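Local coordinates for penaeus monodon metallodensovirus major capsid protein (Penaeus monodon metallodensovirus, PDB 6WH7) that forms, in sixty copies, the icosahedral capsid of a shrimp-infecting densovirus, the shell that in parvoviruses encloses a single-stranded DNA genome, at residues Y156-D162 / G270-P276. Residues are numbered along the deposited sequence; the frame is centred on the assembly and turned at random.
Sequences YMIHSID and GHYLSFP
Strands 157-162 and 270-274 run antiparallel, their axes 4.5 Å apart at the closest, and Ile158 with Ser274, Ser160 with Tyr272 and Asp162 with Gly270 are the hydrogen-bonded pairs. The bond from Ser160 N to Tyr272 O is 2.7 Å long and nearly straight, at 173°, while the return bond from Tyr272 N to Ser160 O is more bent. His159, Ile161, His271 and Leu273 project from one face of the sheet. There His159 turns an edge onto the face of His271, with NE2 3.7 Å from His271 CG and the planes at 77°. Having CG anti to the backbone N (chi1 -175°) swings the His159 ring across to the neighbouring strand, where Leu273 CD2 meets its edge in plane. Ile161 lies alongside His271, CG1 3.4 Å from CD2 of that ring, whose ND1 is hydrogen-bonded to Tyr126 OH. Met157 bends at chi3 and lays CE against Leu273 CD2, 3.7 Å away; its sulfur makes an oblique Met-aromatic contact with Phe275. Ser160, Tyr272 and Asp162 lie on the other face, where Asp162 CB meets the edge of the Tyr272 ring at CE2, 3.6 Å off. The Asp162 carboxylate itself accepts the backbone N-H groups of Cys166 and Leu167. Beyond the paired residues Pro276 sets CG over one face of Tyr156, a CH-pi contact 3.8 Å from the centroid, and Tyr156 also packs on Ile132 of a neighbouring subunit. Flanked by strands 79-83 and 207-211, the pair lies inside an antiparallel sheet whose histidine-bearing face packs against strand 118-135 of the other sheet, an arrangement consistent with the jelly-roll beta-sandwich of parvovirus capsid proteins.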
loop_
_atom_site.group_PDB
_atom_site.type_symbol
_atom_site.label_atom_id
_atom_site.label_comp_id
_atom_site.label_asym_id
_atom_site.label_seq_id
_atom_site.Cartn_x
_atom_site.Cartn_y
_atom_site.Cartn_z
ATOM N N TYR A 156 25.914 -69.503 61.230
ATOM C CA TYR A 156 26.766 -68.583 60.502
ATOM C C TYR A 156 28.136 -68.605 61.149
ATOM O O TYR A 156 28.290 -69.008 62.302
ATOM C CB TYR A 156 26.191 -67.166 60.491
ATOM C CG TYR A 156 25.833 -66.659 61.860
ATOM C CD1 TYR A 156 26.783 -66.086 62.686
ATOM C CD2 TYR A 156 24.536 -66.742 62.323
ATOM C CE1 TYR A 156 26.448 -65.633 63.929
ATOM C CE2 TYR A 156 24.200 -66.287 63.558
ATOM C CZ TYR A 156 25.152 -65.736 64.359
ATOM O OH TYR A 156 24.802 -65.284 65.600
ATOM N N MET A 157 29.135 -68.186 60.392
ATOM C CA MET A 157 30.461 -67.956 60.934
ATOM C C MET A 157 30.682 -66.457 61.009
ATOM O O MET A 157 30.348 -65.727 60.075
ATOM C CB MET A 157 31.542 -68.620 60.084
ATOM C CG MET A 157 32.937 -68.435 60.637
ATOM S SD MET A 157 34.191 -69.296 59.701
ATOM C CE MET A 157 34.234 -68.290 58.234
ATOM N N ILE A 158 31.221 -65.999 62.126
ATOM C CA ILE A 158 31.385 -64.576 62.371
ATOM C C ILE A 158 32.780 -64.172 61.928
ATOM O O ILE A 158 33.772 -64.695 62.438
ATOM C CB ILE A 158 31.165 -64.239 63.850
ATOM C CG1 ILE A 158 29.788 -64.702 64.297
ATOM C CG2 ILE A 158 31.276 -62.757 64.063
ATOM C CD1 ILE A 158 29.580 -64.617 65.766
ATOM N N HIS A 159 32.863 -63.253 60.978
ATOM C CA HIS A 159 34.123 -62.611 60.651
ATOM C C HIS A 159 34.194 -61.304 61.419
ATOM O O HIS A 159 33.337 -60.435 61.251
ATOM C CB HIS A 159 34.264 -62.332 59.163
ATOM C CG HIS A 159 35.606 -61.790 58.798
ATOM N ND1 HIS A 159 36.730 -62.578 58.733
ATOM C CD2 HIS A 159 36.027 -60.522 58.600
ATOM C CE1 HIS A 159 37.773 -61.829 58.433
ATOM N NE2 HIS A 159 37.374 -60.576 58.351
ATOM N N SER A 160 35.215 -61.160 62.245
ATOM C CA SER A 160 35.362 -59.995 63.094
ATOM C C SER A 160 36.592 -59.212 62.673
ATOM O O SER A 160 37.668 -59.787 62.502
ATOM C CB SER A 160 35.477 -60.410 64.555
ATOM O OG SER A 160 34.305 -61.066 64.985
ATOM N N ILE A 161 36.425 -57.912 62.493
ATOM C CA ILE A 161 37.529 -56.989 62.289
ATOM C C ILE A 161 37.647 -56.152 63.546
ATOM O O ILE A 161 36.669 -55.535 63.976
ATOM C CB ILE A 161 37.304 -56.093 61.064
ATOM C CG1 ILE A 161 37.238 -56.925 59.793
ATOM C CG2 ILE A 161 38.408 -55.089 60.954
ATOM C CD1 ILE A 161 36.847 -56.131 58.602
ATOM N N ASP A 162 38.831 -56.113 64.134
ATOM C CA ASP A 162 39.008 -55.391 65.382
ATOM C C ASP A 162 39.633 -54.050 65.030
ATOM O O ASP A 162 40.854 -53.920 64.945
ATOM C CB ASP A 162 39.889 -56.201 66.321
ATOM C CG ASP A 162 39.933 -55.636 67.703
ATOM O OD1 ASP A 162 39.182 -54.683 67.978
ATOM O OD2 ASP A 162 40.721 -56.148 68.517
ATOM N N GLY A 270 42.894 -56.425 63.338
ATOM C CA GLY A 270 42.870 -57.859 63.535
ATOM C C GLY A 270 41.649 -58.458 62.893
ATOM O O GLY A 270 40.530 -57.983 63.103
ATOM N N HIS A 271 41.852 -59.483 62.082
ATOM C CA HIS A 271 40.741 -60.228 61.523
ATOM C C HIS A 271 40.625 -61.561 62.235
ATOM O O HIS A 271 41.625 -62.223 62.511
ATOM C CB HIS A 271 40.868 -60.430 60.019
ATOM C CG HIS A 271 40.695 -59.172 59.233
ATOM N ND1 HIS A 271 40.764 -59.140 57.861
ATOM C CD2 HIS A 271 40.485 -57.897 59.628
ATOM C CE1 HIS A 271 40.572 -57.905 57.441
ATOM N NE2 HIS A 271 40.409 -57.130 58.495
ATOM N N TYR A 272 39.393 -61.931 62.540
ATOM C CA TYR A 272 39.095 -63.003 63.466
ATOM C C TYR A 272 37.893 -63.766 62.951
ATOM O O TYR A 272 36.938 -63.166 62.456
ATOM C CB TYR A 272 38.799 -62.440 64.849
ATOM C CG TYR A 272 39.954 -61.711 65.474
ATOM C CD1 TYR A 272 41.133 -62.360 65.774
ATOM C CD2 TYR A 272 39.892 -60.350 65.677
ATOM C CE1 TYR A 272 42.182 -61.686 66.331
ATOM C CE2 TYR A 272 40.936 -59.671 66.220
ATOM C CZ TYR A 272 42.078 -60.340 66.545
ATOM O OH TYR A 272 43.120 -59.643 67.090
ATOM N N LEU A 273 37.948 -65.082 63.059
ATOM C CA LEU A 273 36.816 -65.934 62.750
ATOM C C LEU A 273 36.312 -66.564 64.033
ATOM O O LEU A 273 37.099 -66.955 64.896
ATOM C CB LEU A 273 37.185 -67.006 61.732
ATOM C CG LEU A 273 37.505 -66.421 60.366
ATOM C CD1 LEU A 273 37.954 -67.487 59.415
ATOM C CD2 LEU A 273 36.306 -65.698 59.824
ATOM N N SER A 274 34.996 -66.652 64.155
ATOM C CA SER A 274 34.385 -67.096 65.393
ATOM C C SER A 274 33.023 -67.673 65.065
ATOM O O SER A 274 32.458 -67.410 64.004
ATOM C CB SER A 274 34.272 -65.942 66.390
ATOM O OG SER A 274 33.692 -66.365 67.602
ATOM N N PHE A 275 32.507 -68.471 65.985
ATOM C CA PHE A 275 31.165 -68.975 65.801
ATOM C C PHE A 275 30.269 -68.476 66.920
ATOM O O PHE A 275 30.738 -68.232 68.032
ATOM C CB PHE A 275 31.133 -70.505 65.766
ATOM C CG PHE A 275 31.858 -71.088 64.606
ATOM C CD1 PHE A 275 31.270 -71.139 63.365
ATOM C CD2 PHE A 275 33.126 -71.594 64.758
ATOM C CE1 PHE A 275 31.935 -71.671 62.303
ATOM C CE2 PHE A 275 33.790 -72.130 63.692
ATOM C CZ PHE A 275 33.196 -72.167 62.468
ATOM N N PRO A 276 28.981 -68.301 66.653
ATOM C CA PRO A 276 28.070 -67.866 67.693
ATOM C C PRO A 276 27.897 -68.944 68.743
ATOM O O PRO A 276 27.871 -70.137 68.418
ATOM C CB PRO A 276 26.765 -67.620 66.929
ATOM C CG PRO A 276 26.858 -68.513 65.775
ATOM C CD PRO A 276 28.289 -68.487 65.373
#